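Local atomic coordinates of extracellular protein 11-1 (PDB entry 6ZUS), a protein that is a secreted, zinc-binding avirulence effector of a plant-pathogenic fungus, belonging to a structurally conserved effector family whose members interact epistatically with plant resistance proteins. Residues V14-I19 with G126-G131; D23-Y28 with K72-S77; N39-N44 with R107-R112. All blocks are in the same frame, centred on the assembly; numbering follows the deposited sequence. Where two conformers were deposited one is given.

Contact 1. Residues V14-I19 with G126-G131. With ZN (zinc ion), chain G.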
loop_
_atom_site.group_PDB
_atom_site.type_symbol
_atom_site.label_atom_id
_atom_site.label_comp_id
_atom_site.label_asym_id
_atom_site.label_seq_id
_atom_site.Cartn_x
_atom_site.Cartn_y
_atom_site.Cartn_z
ATOM N N VAL A 14 2.713 4.967 -1.893
ATOM C CA VAL A 14 2.801 6.447 -1.805
ATOM C C VAL A 14 4.128 6.935 -2.385
ATOM O O VAL A 14 5.174 6.374 -2.026
ATOM C CB VAL A 14 2.595 6.964 -0.365
ATOM C CG1 VAL A 14 2.538 8.487 -0.363
ATOM C CG2 VAL A 14 1.358 6.372 0.322
ATOM N N HIS A 15 4.055 7.959 -3.233
ATOM C CA HIS A 15 5.220 8.797 -3.625
ATOM C C HIS A 15 4.943 10.233 -3.144
ATOM O O HIS A 15 4.027 10.858 -3.685
ATOM C CB HIS A 15 5.509 8.711 -5.138
ATOM C CG HIS A 15 6.785 9.424 -5.468
ATOM N ND1 HIS A 15 7.123 9.863 -6.734
ATOM C CD2 HIS A 15 7.809 9.806 -4.681
ATOM C CE1 HIS A 15 8.293 10.430 -6.697
ATOM N NE2 HIS A 15 8.726 10.441 -5.485
ATOM N N GLN A 16 5.686 10.701 -2.136
ATOM C CA GLN A 16 5.645 12.092 -1.644
ATOM C C GLN A 16 6.900 12.792 -2.157
ATOM O O GLN A 16 8.033 12.312 -1.931
ATOM C CB GLN A 16 5.564 12.149 -0.116
ATOM C CG GLN A 16 5.471 13.590 0.434
ATOM C CD GLN A 16 5.325 13.644 1.937
ATOM O OE1 GLN A 16 5.082 12.604 2.613
ATOM N NE2 GLN A 16 5.539 14.847 2.442
ATOM N N PHE A 17 6.724 13.907 -2.819
ATOM C CA PHE A 17 7.862 14.701 -3.356
ATOM C C PHE A 17 7.499 16.187 -3.474
ATOM O O PHE A 17 6.330 16.566 -3.364
ATOM C CB PHE A 17 8.279 14.127 -4.699
ATOM C CG PHE A 17 7.180 14.063 -5.731
ATOM C CD1 PHE A 17 6.254 13.028 -5.757
ATOM C CD2 PHE A 17 7.066 15.078 -6.690
ATOM C CE1 PHE A 17 5.228 12.994 -6.698
ATOM C CE2 PHE A 17 6.069 15.027 -7.651
ATOM C CZ PHE A 17 5.165 13.976 -7.672
ATOM N N ARG A 18 8.515 17.027 -3.665
ATOM C CA ARG A 18 8.317 18.498 -3.767
ATOM C C ARG A 18 8.452 18.889 -5.239
ATOM O O ARG A 18 9.276 18.275 -5.957
ATOM C CB ARG A 18 9.314 19.303 -2.916
ATOM C CG ARG A 18 9.566 18.788 -1.503
ATOM C CD ARG A 18 8.396 18.830 -0.545
ATOM N NE ARG A 18 8.839 18.344 0.764
ATOM C CZ ARG A 18 8.151 17.515 1.568
ATOM N NH1 ARG A 18 6.954 17.075 1.226
ATOM N NH2 ARG A 18 8.679 17.124 2.721
ATOM N N ILE A 19 7.686 19.896 -5.653
ATOM C CA ILE A 19 7.727 20.447 -7.026
ATOM C C ILE A 19 7.800 21.962 -6.925
ATOM O O ILE A 19 7.456 22.554 -5.893
ATOM C CB ILE A 19 6.511 19.968 -7.851
ATOM C CG1 ILE A 19 5.216 20.599 -7.326
ATOM C CG2 ILE A 19 6.437 18.420 -7.896
ATOM C CD1 ILE A 19 4.031 20.409 -8.235
ATOM N N GLY A 126 10.954 9.177 0.069
ATOM C CA GLY A 126 10.039 9.649 -0.991
ATOM C C GLY A 126 8.931 8.610 -1.230
ATOM O O GLY A 126 7.769 8.988 -1.484
ATOM N N TYR A 127 9.301 7.330 -1.228
ATOM C CA TYR A 127 8.410 6.215 -1.597
ATOM C C TYR A 127 8.185 5.380 -0.368
ATOM O O TYR A 127 9.203 4.990 0.286
ATOM C CB TYR A 127 9.042 5.347 -2.661
ATOM C CG TYR A 127 9.201 6.027 -3.991
ATOM C CD1 TYR A 127 10.316 6.781 -4.264
ATOM C CD2 TYR A 127 8.242 5.885 -4.983
ATOM C CE1 TYR A 127 10.499 7.376 -5.493
ATOM C CE2 TYR A 127 8.417 6.463 -6.215
ATOM C CZ TYR A 127 9.549 7.213 -6.479
ATOM O OH TYR A 127 9.667 7.768 -7.730
ATOM N N TYR A 128 6.919 5.037 -0.084
ATOM C CA TYR A 128 6.602 4.239 1.128
ATOM C C TYR A 128 5.229 3.591 0.938
ATOM O O TYR A 128 4.505 3.867 -0.067
ATOM C CB TYR A 128 6.729 5.064 2.415
ATOM C CG TYR A 128 5.920 6.351 2.502
ATOM C CD1 TYR A 128 6.398 7.512 1.912
ATOM C CD2 TYR A 128 4.675 6.435 3.147
ATOM C CE1 TYR A 128 5.687 8.702 1.955
ATOM C CE2 TYR A 128 3.937 7.624 3.177
ATOM C CZ TYR A 128 4.463 8.772 2.606
ATOM O OH TYR A 128 3.792 9.956 2.686
ATOM N N SER A 129 4.929 2.750 1.912
ATOM C CA SER A 129 3.704 1.923 1.908
ATOM C C SER A 129 2.938 2.111 3.214
ATOM O O SER A 129 3.522 2.472 4.263
ATOM C CB SER A 129 4.038 0.466 1.659
ATOM O OG SER A 129 4.781 -0.066 2.721
ATOM N N ARG A 130 1.636 1.899 3.108
ATOM C CA ARG A 130 0.673 1.786 4.222
ATOM C C ARG A 130 0.012 0.408 4.102
ATOM O O ARG A 130 -0.248 -0.091 2.959
ATOM C CB ARG A 130 -0.402 2.866 4.190
ATOM C CG ARG A 130 0.136 4.278 4.029
ATOM C CD ARG A 130 0.890 4.660 5.298
ATOM N NE ARG A 130 0.988 6.102 5.357
ATOM C CZ ARG A 130 1.324 6.804 6.442
ATOM N NH1 ARG A 130 1.626 6.180 7.565
ATOM N NH2 ARG A 130 1.339 8.119 6.390
ATOM N N GLY A 131 -0.259 -0.177 5.244
ATOM C CA GLY A 131 -1.062 -1.419 5.275
ATOM C C GLY A 131 -1.685 -1.536 6.642
ATOM O O GLY A 131 -0.956 -1.381 7.652
HETATM ZN ZN ZN G . 6.157 9.422 -8.469
HETATM O O HOH W 1 7.238 7.694 -9.473
#

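Contact 2. Residues D23-Y28 with K72-S77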
loop_
_atom_site.group_PDB
_atom_site.type_symbol
_atom_site.label_atom_id
_atom_site.label_comp_id
_atom_site.label_asym_id
_atom_site.label_seq_id
_atom_site.Cartn_x
_atom_site.Cartn_y
_atom_site.Cartn_z
ATOM N N ASP A 23 4.239 25.099 -10.420
ATOM C CA ASP A 23 3.723 23.885 -11.094
ATOM C C ASP A 23 2.535 23.295 -10.310
ATOM O O ASP A 23 2.294 23.688 -9.128
ATOM C CB ASP A 23 4.852 22.868 -11.249
ATOM C CG ASP A 23 5.933 23.212 -12.273
ATOM O OD1 ASP A 23 5.857 24.318 -12.854
ATOM O OD2 ASP A 23 6.746 22.336 -12.560
ATOM N N ASN A 24 1.905 22.293 -10.912
ATOM C CA ASN A 24 0.794 21.517 -10.299
ATOM C C ASN A 24 1.192 20.044 -10.194
ATOM O O ASN A 24 1.908 19.526 -11.068
ATOM C CB ASN A 24 -0.508 21.713 -11.076
ATOM C CG ASN A 24 -0.965 23.166 -11.155
ATOM O OD1 ASN A 24 -1.592 23.548 -12.147
ATOM N ND2 ASN A 24 -0.621 23.985 -10.180
ATOM N N CYS A 25 0.672 19.333 -9.192
ATOM C CA CYS A 25 1.060 17.904 -8.966
ATOM C C CYS A 25 0.592 17.049 -10.133
ATOM O O CYS A 25 1.264 16.064 -10.435
ATOM C CB CYS A 25 0.542 17.354 -7.640
ATOM S SG CYS A 25 1.341 18.241 -6.262
ATOM N N ASN A 26 -0.530 17.422 -10.758
ATOM C CA ASN A 26 -1.058 16.661 -11.928
ATOM C C ASN A 26 -0.256 16.976 -13.210
ATOM O O ASN A 26 -0.636 16.432 -14.271
ATOM C CB ASN A 26 -2.561 16.866 -12.117
ATOM C CG ASN A 26 -2.967 18.278 -12.459
ATOM O OD1 ASN A 26 -2.171 19.084 -12.964
ATOM N ND2 ASN A 26 -4.247 18.561 -12.235
ATOM N N PHE A 27 0.835 17.744 -13.163
ATOM C CA PHE A 27 1.837 17.704 -14.271
ATOM C C PHE A 27 2.776 16.491 -14.091
ATOM O O PHE A 27 3.492 16.159 -15.009
ATOM C CB PHE A 27 2.713 18.947 -14.313
ATOM C CG PHE A 27 2.003 20.268 -14.481
ATOM C CD1 PHE A 27 0.745 20.333 -15.062
ATOM C CD2 PHE A 27 2.673 21.449 -14.188
ATOM C CE1 PHE A 27 0.102 21.557 -15.207
ATOM C CE2 PHE A 27 2.043 22.678 -14.348
ATOM C CZ PHE A 27 0.758 22.726 -14.865
ATOM N N TYR A 28 2.823 15.871 -12.898
ATOM C CA TYR A 28 3.855 14.874 -12.503
ATOM C C TYR A 28 3.276 13.455 -12.361
ATOM O O TYR A 28 4.006 12.467 -12.599
ATOM C CB TYR A 28 4.536 15.353 -11.217
ATOM C CG TYR A 28 5.408 16.569 -11.431
ATOM C CD1 TYR A 28 6.722 16.437 -11.848
ATOM C CD2 TYR A 28 4.905 17.860 -11.312
ATOM C CE1 TYR A 28 7.520 17.548 -12.093
ATOM C CE2 TYR A 28 5.684 18.975 -11.559
ATOM C CZ TYR A 28 7.012 18.836 -11.945
ATOM O OH TYR A 28 7.820 19.933 -12.173
ATOM N N LYS A 72 5.775 23.174 -3.628
ATOM C CA LYS A 72 4.547 22.469 -3.210
ATOM C C LYS A 72 4.958 21.032 -2.904
ATOM O O LYS A 72 5.947 20.518 -3.527
ATOM C CB LYS A 72 3.501 22.415 -4.314
ATOM C CG LYS A 72 2.819 23.738 -4.601
ATOM C CD LYS A 72 1.946 23.621 -5.823
ATOM C CE LYS A 72 1.243 24.905 -6.200
ATOM N NZ LYS A 72 0.456 24.693 -7.442
ATOM N N THR A 73 4.239 20.427 -1.966
ATOM C CA THR A 73 4.325 18.980 -1.662
ATOM C C THR A 73 3.230 18.276 -2.461
ATOM O O THR A 73 2.018 18.659 -2.296
ATOM C CB THR A 73 4.148 18.675 -0.177
ATOM O OG1 THR A 73 5.279 19.222 0.487
ATOM C CG2 THR A 73 4.091 17.180 0.085
ATOM N N CYS A 74 3.639 17.253 -3.197
ATOM C CA CYS A 74 2.748 16.328 -3.913
ATOM C C CYS A 74 2.740 14.999 -3.175
ATOM O O CYS A 74 3.828 14.501 -2.828
ATOM C CB CYS A 74 3.186 16.039 -5.338
ATOM S SG CYS A 74 3.321 17.570 -6.268
ATOM N N ILE A 75 1.551 14.424 -3.015
ATOM C CA ILE A 75 1.433 13.038 -2.499
ATOM C C ILE A 75 0.611 12.269 -3.529
ATOM O O ILE A 75 -0.557 12.627 -3.707
ATOM C CB ILE A 75 0.874 12.956 -1.078
ATOM C CG1 ILE A 75 1.724 13.782 -0.105
ATOM C CG2 ILE A 75 0.753 11.494 -0.654
ATOM C CD1 ILE A 75 1.063 14.032 1.233
ATOM N N CYS A 76 1.260 11.397 -4.286
ATOM C CA CYS A 76 0.632 10.583 -5.353
ATOM C C CYS A 76 0.520 9.165 -4.808
ATOM O O CYS A 76 1.526 8.641 -4.323
ATOM C CB CYS A 76 1.452 10.670 -6.626
ATOM S SG CYS A 76 1.520 12.416 -7.120
ATOM N N SER A 77 -0.682 8.593 -4.765
ATOM C CA SER A 77 -0.869 7.308 -4.064
ATOM C C SER A 77 -1.850 6.465 -4.856
ATOM O O SER A 77 -2.629 7.002 -5.694
ATOM C CB SER A 77 -1.309 7.515 -2.655
ATOM O OG SER A 77 -2.586 8.160 -2.626
#

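Contact 3. Residues N39-N44 with R107-R112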
loop_
_atom_site.group_PDB
_atom_site.type_symbol
_atom_site.label_atom_id
_atom_site.label_comp_id
_atom_site.label_asym_id
_atom_site.label_seq_id
_atom_site.Cartn_x
_atom_site.Cartn_y
_atom_site.Cartn_z
ATOM N N ASN A 39 -0.368 -2.255 -10.681
ATOM C CA ASN A 39 -0.131 -3.473 -11.507
ATOM C C ASN A 39 1.206 -4.136 -11.143
ATOM O O ASN A 39 1.311 -5.335 -11.326
ATOM C CB ASN A 39 -0.226 -3.151 -12.999
ATOM C CG ASN A 39 -1.651 -2.831 -13.419
ATOM O OD1 ASN A 39 -2.620 -3.128 -12.701
ATOM N ND2 ASN A 39 -1.779 -2.230 -14.592
ATOM N N LEU A 40 2.202 -3.402 -10.596
ATOM C CA LEU A 40 3.504 -4.006 -10.199
ATOM C C LEU A 40 3.458 -4.668 -8.820
ATOM O O LEU A 40 4.416 -5.383 -8.472
ATOM C CB LEU A 40 4.549 -2.902 -10.188
ATOM C CG LEU A 40 4.898 -2.356 -11.570
ATOM C CD1 LEU A 40 5.810 -1.137 -11.439
ATOM C CD2 LEU A 40 5.554 -3.460 -12.409
ATOM N N TRP A 41 2.440 -4.400 -8.006
ATOM C CA TRP A 41 2.325 -5.081 -6.691
ATOM C C TRP A 41 2.361 -6.595 -6.907
ATOM O O TRP A 41 1.753 -7.080 -7.892
ATOM C CB TRP A 41 1.062 -4.704 -5.907
ATOM C CG TRP A 41 0.908 -3.262 -5.556
ATOM C CD1 TRP A 41 1.706 -2.208 -5.890
ATOM C CD2 TRP A 41 -0.192 -2.735 -4.799
ATOM N NE1 TRP A 41 1.189 -1.057 -5.356
ATOM C CE2 TRP A 41 0.015 -1.347 -4.694
ATOM C CE3 TRP A 41 -1.330 -3.308 -4.198
ATOM C CZ2 TRP A 41 -0.906 -0.526 -4.018
ATOM C CZ3 TRP A 41 -2.198 -2.504 -3.493
ATOM C CH2 TRP A 41 -1.988 -1.126 -3.405
ATOM N N LYS A 42 3.048 -7.299 -6.023
ATOM C CA LYS A 42 3.141 -8.779 -6.057
ATOM C C LYS A 42 1.786 -9.354 -5.646
ATOM O O LYS A 42 1.343 -9.123 -4.498
ATOM C CB LYS A 42 4.137 -9.360 -5.055
ATOM C CG LYS A 42 5.613 -9.171 -5.337
ATOM C CD LYS A 42 6.434 -9.876 -4.230
ATOM C CE LYS A 42 7.935 -9.602 -4.318
ATOM N NZ LYS A 42 8.682 -10.137 -3.148
ATOM N N LYS A 43 1.158 -10.136 -6.513
ATOM C CA LYS A 43 -0.229 -10.662 -6.214
ATOM C C LYS A 43 -0.183 -12.163 -5.861
ATOM O O LYS A 43 -1.253 -12.720 -5.492
ATOM C CB LYS A 43 -1.179 -10.216 -7.338
ATOM C CG LYS A 43 -1.067 -8.708 -7.596
ATOM C CD LYS A 43 -2.257 -7.974 -8.033
ATOM C CE LYS A 43 -1.975 -6.488 -8.133
ATOM N NZ LYS A 43 -0.847 -6.249 -9.062
ATOM N N ASN A 44 1.016 -12.736 -5.751
ATOM C CA ASN A 44 1.200 -14.169 -5.426
ATOM C C ASN A 44 2.170 -14.326 -4.261
ATOM O O ASN A 44 2.891 -15.341 -4.211
ATOM C CB ASN A 44 1.670 -14.957 -6.641
ATOM C CG ASN A 44 3.011 -14.462 -7.115
ATOM O OD1 ASN A 44 3.482 -13.413 -6.669
ATOM N ND2 ASN A 44 3.636 -15.211 -8.014
ATOM N N ARG A 107 6.673 -6.763 1.342
ATOM C CA ARG A 107 6.883 -7.770 0.252
ATOM C C ARG A 107 6.018 -7.458 -0.975
ATOM O O ARG A 107 6.525 -7.525 -2.099
ATOM C CB ARG A 107 6.645 -9.202 0.739
ATOM C CG ARG A 107 7.687 -9.648 1.770
ATOM C CD ARG A 107 7.668 -11.160 1.942
ATOM N NE ARG A 107 6.329 -11.665 2.250
ATOM C CZ ARG A 107 5.813 -11.761 3.469
ATOM N NH1 ARG A 107 6.551 -11.494 4.526
ATOM N NH2 ARG A 107 4.575 -12.210 3.631
ATOM N N VAL A 108 4.760 -7.110 -0.769
ATOM C CA VAL A 108 3.773 -6.953 -1.867
ATOM C C VAL A 108 3.994 -5.613 -2.591
ATOM O O VAL A 108 3.887 -5.603 -3.837
ATOM C CB VAL A 108 2.354 -7.117 -1.279
ATOM C CG1 VAL A 108 1.278 -6.596 -2.209
ATOM C CG2 VAL A 108 2.136 -8.583 -0.905
ATOM N N LEU A 109 4.168 -4.497 -1.864
ATOM C CA LEU A 109 4.323 -3.143 -2.443
ATOM C C LEU A 109 5.804 -2.837 -2.719
ATOM O O LEU A 109 6.075 -1.947 -3.578
ATOM C CB LEU A 109 3.694 -2.077 -1.525
ATOM C CG LEU A 109 2.222 -1.761 -1.809
ATOM C CD1 LEU A 109 1.339 -2.979 -1.607
ATOM C CD2 LEU A 109 1.689 -0.604 -0.984
ATOM N N GLY A 110 6.747 -3.456 -1.998
ATOM C CA GLY A 110 8.189 -3.288 -2.281
ATOM C C GLY A 110 8.757 -1.993 -1.752
ATOM O O GLY A 110 9.854 -1.577 -2.222
ATOM N N ARG A 111 8.070 -1.357 -0.781
ATOM C CA ARG A 111 8.510 -0.077 -0.174
ATOM C C ARG A 111 8.312 -0.183 1.332
ATOM O O ARG A 111 7.381 -0.901 1.793
ATOM C CB ARG A 111 7.717 1.113 -0.714
ATOM C CG ARG A 111 7.704 1.254 -2.231
ATOM C CD ARG A 111 9.098 1.556 -2.758
ATOM N NE ARG A 111 9.032 1.729 -4.193
ATOM C CZ ARG A 111 9.896 2.410 -4.964
ATOM N NH1 ARG A 111 11.003 2.977 -4.469
ATOM N NH2 ARG A 111 9.632 2.466 -6.265
ATOM N N ARG A 112 9.093 0.616 2.052
ATOM C CA ARG A 112 9.066 0.673 3.536
ATOM C C ARG A 112 7.665 1.049 4.055
ATOM O O ARG A 112 7.113 2.108 3.627
ATOM C CB ARG A 112 10.048 1.719 4.028
ATOM C CG ARG A 112 10.149 1.717 5.537
ATOM C CD ARG A 112 11.183 2.712 5.997
ATOM N NE ARG A 112 10.969 2.898 7.429
ATOM C CZ ARG A 112 11.727 3.661 8.218
ATOM N NH1 ARG A 112 12.776 4.293 7.710
ATOM N NH2 ARG A 112 11.422 3.791 9.508
#

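Contact 1. Residues V14-I19 with G126-G131
V14 and H15 pair with Y128 and Y127 as neighbouring antiparallel strands: 6-20 lies inside a four-stranded sheet, and 127-138 forms one of its edges. The local axes diverge from strict antiparallelism, at 137° between their N-to-C directions, and the pairing with 127-138 ends at H15-Y127, with one further bond to G126, while 14-19 stays paired to strand 71-86 on its other edge.

The backbone evidence is a short ladder. V14 and Y128 make the hydrogen-bonded pair, V14 N giving to Y128 O and Y128 N returning to V14 O at 2.9 Å. H15 and Y127 are the non-hydrogen-bonded pair. Q16 N then reaches G126 O at 2.8 Å, closing the pairing just before Y127.

Side-chain packing differs on the two faces. On the face of V14, the valine lies over the Y128 ring, a CH-pi contact with CB 3.9 Å from the ring centroid, while CG1 presses on CZ at 3.5 Å. Y128 CG sits between the backbone N and the carbonyl carbon (chi1 55°), which lays the ring across the valine; its hydroxyl bonds to D120, a residue that also takes a salt bridge from R130.

On the face of H15, imidazole and phenol stack face to face, centroids 3.8 Å apart and planes only 10° from parallel. F17 covers the opposite face of the imidazole, so the ring is clamped between two aromatics, and G126 O lies at its edge. This clamp should limit rotation of a metal ligand: H15 ND1 binds the zinc ion at 2.0 Å. A water on that zinc ion also bonds to Y127 OH, 3.0 Å away, which places the stacked phenol in the metal's second shell.

Contact 2. Residues D23-Y28 with K72-S77
C25 and C74 are joined covalently, their SG atoms 2.1 Å apart and the disulfide torsion -83°, a left-handed bridge close to the relaxed right angle. Each SG lies anti to its own carbonyl carbon, and each CB points toward the opposite segment; the link spans directly from the loop to segment 72-77 of strand 71-86. This is the tight, buried part of the contact.

Beside it, K72 stretches out in a fully extended chain and delivers NZ to D23 O at 2.7 Å. The approach is tilted from the carbonyl plane by 27°, and the same ammonium group makes a salt bridge with E62, whose other carboxylate oxygen accepts from C25 N. One glutamate thus braces both the lysine and the cysteine backbone.

The loose side is the part of the 3-10 turn beyond C25, where N26 and F27 are exposed and do not meet 72-77. The turn is held by F27 N bonded to N24 O at 3.0 Å and Y28 N to C25 O at 2.9 Å. Y28 stays exposed but folds back, its OH giving to D23 OD2 at 2.7 Å.

In the fold, the disulfide fastens the loop between strand 6-20 and helix 31-40 onto strand 71-86, which is flanked by strands 6-20 and 57-64; four residues on in the loop and two on in the strand, C29 and C76 form a second disulfide.

Contact 3. Residues N39-N44 with R107-R112
The backbone of W41-K42 runs past the last turn of helix 101-109, with the CA atoms of K42 and V108 only 4.6 Å apart. K42 N gives to V108 O at 2.9 Å, with an N-H...O angle of 161°, entering in the carbonyl plane on a lone pair. W41 CA also approaches that oxygen, at 3.3 Å, as a weaker C-H...O contact. V108 O lies near the C-terminal end of its helix, and G110, with positive phi, is the first residue to leave helical geometry; an N-H from a distant segment therefore meets a carbonyl of the helix end.

Among the side chains, the indole of W41 and the isobutyl group of L109 run alongside each other. L109 CD1 stands over the six-membered ring, 3.6 Å from its centroid and 15° off the normal, a CH-pi contact over the face. L109 has chi1 -91°, displaced from a staggered position, and in that setting CD1 and CG both lie over the indole. V108 packs beside it, CG1 at 3.4 Å from K42 O.

K42 contributes its aliphatic chain: extended beyond CG, it lies along R107 O, which CD approaches to 3.2 Å. R107 turns its guanidinium elsewhere, to a salt bridge with D45 and a bond to D98 O. K43, whose CB points away from 107-112, folds back so that NZ gives to W41 O at 3.0 Å and also to F38 O, bracing the turn after helix 31-40.

The contact thus joins the exits of helices 31-40 and 101-109 over the main sheet: W41 rests on V78 and A80 of strand 71-86 and on L11 of strand 6-20, while L109 touches L11 and W13 of that same inner strand.

Contacts 1 and 2 share the main sheet, their centres 11 Å apart: strand 6-20 joins them directly, F17 O lying 2.8 Å from C74 N and I19 N 2.8 Å from K72 O. The centres of contacts 1 and 3 are 15 Å apart, yet they touch through the segment after helix 101-109, where S129 N stands 2.9 Å from R112 O and R111 makes a cation-pi contact with Y127. Contacts 2 and 3 do not touch; their nearest atoms are about 7 Å apart. The zinc ion belongs to contact 1, through H15; the side chains of C74 and W41 lie about 8 and 11 Å from a bound zinc ion.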